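Local atomic coordinates of trehalose-6-phosphate phosphatase (Neosartorya fumigata, PDB entry 5DXL), a protein that belongs to the trehalose-phosphatase family of the HAD clan, whose members share a Rossmann-like alpha/beta core. Residues R21-D26 and P58-W63; P209-C214 and H237-T242. All blocks are in the same frame, centred on the assembly; numbering follows the deposited sequence.

Contact 1 of 2, residues R21-D26 and P58-W63; sequences RLFMFD and PRNAVW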
loop_
_atom_site.group_PDB
_atom_site.type_symbol
_atom_site.label_atom_id
_atom_site.label_comp_id
_atom_site.label_asym_id
_atom_site.label_seq_id
_atom_site.Cartn_x
_atom_site.Cartn_y
_atom_site.Cartn_z
ATOM N N ARG A 21 5.073 18.039 3.384
ATOM C CA ARG A 21 5.391 16.962 2.438
ATOM C C ARG A 21 4.766 15.656 2.893
ATOM O O ARG A 21 4.727 15.369 4.091
ATOM C CB ARG A 21 6.906 16.771 2.304
ATOM C CG ARG A 21 7.724 17.973 1.808
ATOM C CD ARG A 21 8.074 18.912 2.945
ATOM N NE ARG A 21 9.188 19.781 2.579
ATOM C CZ ARG A 21 10.429 19.659 3.030
ATOM N NH1 ARG A 21 10.754 18.699 3.889
ATOM N NH2 ARG A 21 11.349 20.524 2.622
ATOM N N LEU A 22 4.299 14.861 1.933
ATOM C CA LEU A 22 3.738 13.545 2.231
ATOM C C LEU A 22 4.476 12.483 1.437
ATOM O O LEU A 22 4.633 12.621 0.223
ATOM C CB LEU A 22 2.248 13.504 1.900
ATOM C CG LEU A 22 1.561 12.141 1.967
ATOM C CD1 LEU A 22 1.554 11.576 3.387
ATOM C CD2 LEU A 22 0.139 12.254 1.432
ATOM N N PHE A 23 4.949 11.451 2.134
ATOM C CA PHE A 23 5.638 10.319 1.499
ATOM C C PHE A 23 4.878 9.030 1.765
ATOM O O PHE A 23 4.514 8.750 2.909
ATOM C CB PHE A 23 7.065 10.177 2.038
ATOM C CG PHE A 23 7.976 11.321 1.682
ATOM C CD1 PHE A 23 8.801 11.243 0.577
ATOM C CD2 PHE A 23 8.027 12.463 2.474
ATOM C CE1 PHE A 23 9.651 12.291 0.250
ATOM C CE2 PHE A 23 8.871 13.517 2.146
ATOM C CZ PHE A 23 9.691 13.429 1.049
HETATM N N MSE A 24 4.606 8.250 0.723
HETATM C CA MSE A 24 3.981 6.949 0.903
HETATM C C MSE A 24 4.803 5.916 0.139
HETATM O O MSE A 24 4.884 5.971 -1.091
HETATM C CB MSE A 24 2.517 6.988 0.428
HETATM C CG MSE A 24 1.680 7.982 1.230
HETATM SE SE MSE A 24 -0.208 8.142 0.688
HETATM C CE MSE A 24 0.016 8.879 -1.084
ATOM N N PHE A 25 5.417 4.995 0.877
ATOM C CA PHE A 25 6.301 3.983 0.295
ATOM C C PHE A 25 5.804 2.574 0.539
ATOM O O PHE A 25 5.557 2.216 1.688
ATOM C CB PHE A 25 7.701 4.046 0.927
ATOM C CG PHE A 25 8.352 5.400 0.891
ATOM C CD1 PHE A 25 8.263 6.222 -0.221
ATOM C CD2 PHE A 25 9.072 5.834 1.977
ATOM C CE1 PHE A 25 8.900 7.469 -0.231
ATOM C CE2 PHE A 25 9.725 7.068 1.970
ATOM C CZ PHE A 25 9.647 7.876 0.870
ATOM N N ASP A 26 5.704 1.761 -0.510
ATOM C CA ASP A 26 5.695 0.320 -0.304
ATOM C C ASP A 26 7.085 -0.034 0.232
ATOM O O ASP A 26 8.028 0.746 0.078
ATOM C CB ASP A 26 5.360 -0.414 -1.616
ATOM C CG ASP A 26 4.980 -1.885 -1.418
ATOM O OD1 ASP A 26 4.997 -2.398 -0.291
ATOM O OD2 ASP A 26 4.645 -2.533 -2.429
ATOM N N PRO A 58 10.045 17.492 10.611
ATOM C CA PRO A 58 8.613 17.497 10.913
ATOM C C PRO A 58 7.751 18.034 9.774
ATOM O O PRO A 58 6.528 17.910 9.842
ATOM C CB PRO A 58 8.529 18.411 12.149
ATOM C CG PRO A 58 9.652 19.344 11.960
ATOM C CD PRO A 58 10.774 18.507 11.393
ATOM N N ARG A 59 8.373 18.615 8.754
ATOM C CA ARG A 59 7.639 19.041 7.570
ATOM C C ARG A 59 7.198 17.816 6.774
ATOM O O ARG A 59 6.325 17.917 5.923
ATOM C CB ARG A 59 8.492 19.950 6.691
ATOM C CG ARG A 59 8.928 21.260 7.381
ATOM C CD ARG A 59 9.894 22.037 6.494
ATOM N NE ARG A 59 11.162 21.335 6.311
ATOM C CZ ARG A 59 12.164 21.750 5.537
ATOM N NH1 ARG A 59 12.060 22.891 4.854
ATOM N NH2 ARG A 59 13.277 21.030 5.459
ATOM N N ASN A 60 7.821 16.674 7.061
ATOM C CA ASN A 60 7.525 15.440 6.323
ATOM C C ASN A 60 6.590 14.526 7.100
ATOM O O ASN A 60 6.739 14.340 8.304
ATOM C CB ASN A 60 8.814 14.667 6.003
ATOM C CG ASN A 60 9.781 15.467 5.139
ATOM O OD1 ASN A 60 9.373 16.346 4.386
ATOM N ND2 ASN A 60 11.061 15.147 5.232
ATOM N N ALA A 61 5.624 13.945 6.402
ATOM C CA ALA A 61 4.844 12.849 6.955
ATOM C C ALA A 61 5.245 11.622 6.151
ATOM O O ALA A 61 5.004 11.570 4.942
ATOM C CB ALA A 61 3.333 13.116 6.846
ATOM N N VAL A 62 5.873 10.657 6.811
ATOM C CA VAL A 62 6.468 9.529 6.101
ATOM C C VAL A 62 5.743 8.243 6.464
ATOM O O VAL A 62 5.698 7.851 7.637
ATOM C CB VAL A 62 7.980 9.396 6.429
ATOM C CG1 VAL A 62 8.596 8.252 5.641
ATOM C CG2 VAL A 62 8.715 10.706 6.120
ATOM N N TRP A 63 5.172 7.601 5.447
ATOM C CA TRP A 63 4.383 6.386 5.629
ATOM C C TRP A 63 4.994 5.189 4.924
ATOM O O TRP A 63 5.405 5.286 3.760
ATOM C CB TRP A 63 2.955 6.590 5.107
ATOM C CG TRP A 63 2.125 7.383 6.064
ATOM C CD1 TRP A 63 2.039 8.738 6.147
ATOM C CD2 TRP A 63 1.298 6.856 7.102
ATOM N NE1 TRP A 63 1.185 9.095 7.176
ATOM C CE2 TRP A 63 0.720 7.952 7.775
ATOM C CE3 TRP A 63 0.978 5.561 7.520
ATOM C CZ2 TRP A 63 -0.163 7.788 8.841
ATOM C CZ3 TRP A 63 0.104 5.402 8.586
ATOM C CH2 TRP A 63 -0.453 6.512 9.231
#
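The guanidinium groups of R21 and R59 overlap with their planes 36° apart: R59 NE lies over one face of R21 near its rim, and R21 NH2 sits above the centre of R59, 3.3 Å from R59 CZ. Both arginines run the same way along the edge of the contact, and the proximity of like charges is probably tempered by acidic D57, which forms a salt bridge with R59 NH2. At the edge of the R21 guanidinium, NH1 donates to N60 OD1 at 2.8 Å, somewhat out of both the guanidinium plane and the amide carbonyl plane. R21 is bent at chi2, and its CD lies 3.2 Å from N60 OD1. The same oxygen lies in plane at the edge of the F23 ring, 3.6 Å from F23 CE2, while N60 ND2 is held by L54 O and Y15 OH; amide and ring planes stand 78° apart.

Strands 21-25 and 60-63 are parallel neighbours, paired in register from R21 with N60 to M24 with W63, and joined through helix 45-56 in a beta-alpha-beta crossover of the Rossmann-like HAD core. Five backbone hydrogen bonds zip them together, from R21 N to R59 O up to F25 N to W63 O.

On the face bearing F23 and V62, F23 CD2 approaches V62 CG2 at 4.1 Å and F25 CE2 meets V62 CG1 at 4.0 Å, with L54 of helix 45-56 packing against all three. On the other face L22, its CG anti to the backbone N (chi1 171°), brings CD1 to 4.0 Å from W63 CD1; helix 190-199 packs there through V198 and L197.

Contact 2 of 2, residues P209-C214 and H237-T242; sequences PEFVLC and HVFSVT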
loop_
_atom_site.group_PDB
_atom_site.type_symbol
_atom_site.label_atom_id
_atom_site.label_comp_id
_atom_site.label_asym_id
_atom_site.label_seq_id
_atom_site.Cartn_x
_atom_site.Cartn_y
_atom_site.Cartn_z
ATOM N N PRO A 209 -0.785 19.078 1.429
ATOM C CA PRO A 209 0.663 19.061 1.222
ATOM C C PRO A 209 0.995 19.574 -0.167
ATOM O O PRO A 209 0.252 19.285 -1.102
ATOM C CB PRO A 209 1.030 17.578 1.379
ATOM C CG PRO A 209 -0.214 16.844 1.063
ATOM C CD PRO A 209 -1.352 17.723 1.531
ATOM N N GLU A 210 2.072 20.334 -0.295
ATOM C CA GLU A 210 2.508 20.848 -1.588
ATOM C C GLU A 210 3.488 19.893 -2.252
ATOM O O GLU A 210 4.033 20.186 -3.309
ATOM C CB GLU A 210 3.163 22.221 -1.438
ATOM C CG GLU A 210 2.232 23.338 -1.000
ATOM C CD GLU A 210 3.010 24.536 -0.488
ATOM O OE1 GLU A 210 3.380 24.535 0.705
ATOM O OE2 GLU A 210 3.276 25.461 -1.286
ATOM N N PHE A 211 3.724 18.752 -1.610
ATOM C CA PHE A 211 4.639 17.755 -2.160
ATOM C C PHE A 211 4.156 16.384 -1.727
ATOM O O PHE A 211 3.986 16.130 -0.536
ATOM C CB PHE A 211 6.070 18.017 -1.682
ATOM C CG PHE A 211 7.085 16.994 -2.138
ATOM C CD1 PHE A 211 7.894 17.236 -3.236
ATOM C CD2 PHE A 211 7.252 15.803 -1.434
ATOM C CE1 PHE A 211 8.848 16.309 -3.641
ATOM C CE2 PHE A 211 8.206 14.871 -1.833
ATOM C CZ PHE A 211 9.003 15.122 -2.925
ATOM N N VAL A 212 3.928 15.506 -2.698
ATOM C CA VAL A 212 3.577 14.113 -2.420
ATOM C C VAL A 212 4.479 13.222 -3.251
ATOM O O VAL A 212 4.551 13.380 -4.466
ATOM C CB VAL A 212 2.107 13.790 -2.754
ATOM C CG1 VAL A 212 1.799 12.341 -2.423
ATOM C CG2 VAL A 212 1.173 14.729 -1.999
ATOM N N LEU A 213 5.198 12.318 -2.594
ATOM C CA LEU A 213 5.979 11.307 -3.306
ATOM C C LEU A 213 5.458 9.942 -2.922
ATOM O O LEU A 213 5.453 9.574 -1.741
ATOM C CB LEU A 213 7.464 11.417 -2.972
ATOM C CG LEU A 213 8.379 10.331 -3.572
ATOM C CD1 LEU A 213 8.363 10.331 -5.102
ATOM C CD2 LEU A 213 9.809 10.539 -3.085
ATOM N N CYS A 214 5.010 9.195 -3.923
ATOM C CA CYS A 214 4.391 7.904 -3.697
ATOM C C CYS A 214 5.104 6.873 -4.543
ATOM O O CYS A 214 5.152 7.012 -5.762
ATOM C CB CYS A 214 2.908 7.973 -4.044
ATOM S SG CYS A 214 2.002 6.410 -3.945
ATOM N N HIS A 237 2.534 19.002 -7.937
ATOM C CA HIS A 237 2.772 18.769 -6.508
ATOM C C HIS A 237 2.865 17.275 -6.191
ATOM O O HIS A 237 3.263 16.894 -5.087
ATOM C CB HIS A 237 1.655 19.377 -5.654
ATOM C CG HIS A 237 1.615 20.874 -5.662
ATOM N ND1 HIS A 237 2.453 21.641 -6.441
ATOM C CD2 HIS A 237 0.849 21.743 -4.964
ATOM C CE1 HIS A 237 2.199 22.921 -6.230
ATOM N NE2 HIS A 237 1.227 23.010 -5.340
ATOM N N VAL A 238 2.479 16.440 -7.146
ATOM C CA VAL A 238 2.346 15.002 -6.908
ATOM C C VAL A 238 3.276 14.205 -7.804
ATOM O O VAL A 238 3.286 14.392 -9.019
ATOM C CB VAL A 238 0.901 14.521 -7.141
ATOM C CG1 VAL A 238 0.798 13.009 -6.981
ATOM C CG2 VAL A 238 -0.052 15.227 -6.197
ATOM N N PHE A 239 4.059 13.317 -7.196
ATOM C CA PHE A 239 4.974 12.451 -7.916
ATOM C C PHE A 239 4.639 11.004 -7.590
ATOM O O PHE A 239 5.107 10.457 -6.576
ATOM C CB PHE A 239 6.434 12.764 -7.553
ATOM C CG PHE A 239 6.828 14.193 -7.811
ATOM C CD1 PHE A 239 6.552 15.179 -6.876
ATOM C CD2 PHE A 239 7.487 14.541 -8.976
ATOM C CE1 PHE A 239 6.913 16.498 -7.109
ATOM C CE2 PHE A 239 7.859 15.857 -9.214
ATOM C CZ PHE A 239 7.566 16.835 -8.274
ATOM N N SER A 240 3.823 10.399 -8.447
ATOM C CA SER A 240 3.528 8.970 -8.384
ATOM C C SER A 240 4.572 8.249 -9.218
ATOM O O SER A 240 4.711 8.503 -10.420
ATOM C CB SER A 240 2.124 8.658 -8.898
ATOM O OG SER A 240 1.127 9.129 -7.995
ATOM N N VAL A 241 5.315 7.365 -8.564
ATOM C CA VAL A 241 6.494 6.769 -9.169
ATOM C C VAL A 241 6.477 5.263 -9.000
ATOM O O VAL A 241 6.471 4.767 -7.879
ATOM C CB VAL A 241 7.787 7.319 -8.527
ATOM C CG1 VAL A 241 9.019 6.829 -9.291
ATOM C CG2 VAL A 241 7.779 8.844 -8.447
ATOM N N THR A 242 6.459 4.528 -10.106
ATOM C CA THR A 242 6.579 3.076 -10.021
ATOM C C THR A 242 8.044 2.668 -10.033
ATOM O O THR A 242 8.895 3.380 -10.565
ATOM C CB THR A 242 5.833 2.360 -11.175
ATOM O OG1 THR A 242 5.756 0.958 -10.888
ATOM C CG2 THR A 242 6.540 2.572 -12.533
#
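The carbonyl oxygen of V212 takes the N-H of F239 at 2.8 Å and also lies in plane at the edge of the F239 ring, 3.6 Å from F239 CD1. Three further backbone bonds flank it: V212 N to H237 O, C214 N to F239 O, and V241 N to C214 O, the third of these straight at the acceptor (C=O...N 179°). H237 O has a second neighbour in F211 CA, at 3.3 Å.

Where the strands begin, the H237 imidazole is set over the backbone of E210, whose carbonyl oxygen lies over one ring face, 3.4 Å from H237 CG. E210 O also accepts a hydrogen bond from Q14 NE2, and the E210 carboxylate forms a salt bridge with R19.

The F211 and F239 rings meet at CE1 to CE1, 4.0 Å, with planes 38° apart. F211, whose CB leads away from the other strand, comes back toward it with CG anti to the backbone N (chi1 177°); L11 of helix 8-17 touches both side chains. Further along, L213 CD1 fits against V241 CG2 at 3.7 Å. The reverse face carries V212, V238, C214 and S240, with L228 of helix 222-229 touching the last two. Strand 211-216, helix 222-229 and strand 238-243 thus make a parallel beta-alpha-beta unit, as in the Rossmann-like core of HAD proteins.

Overall arrangement
Contacts 1 and 2 are predominantly buried strand pairs of one mixed sheet, their centres about 10 Å apart. Strands 21-25 and 211-216 are neighbours, so the four strands run in the order 60-65, 21-25, 211-216, 238-243. The junction has probable hydrogen bonds from L22 N to F211 O and from L213 N to L22 O, and the F23 and F211 rings pack there. Each contact closes a separate beta-alpha-beta unit, through helix 45-56 or helix 222-229. Their chemistry diverges at the strand starts: contact 1 adds a side-chain hydrogen bond and paired arginines, with R59 exposed, whereas the hydrogen bonds between the segments of contact 2 are all backbone, beside the imidazole of partly exposed H237 with a carbonyl oxygen over one face.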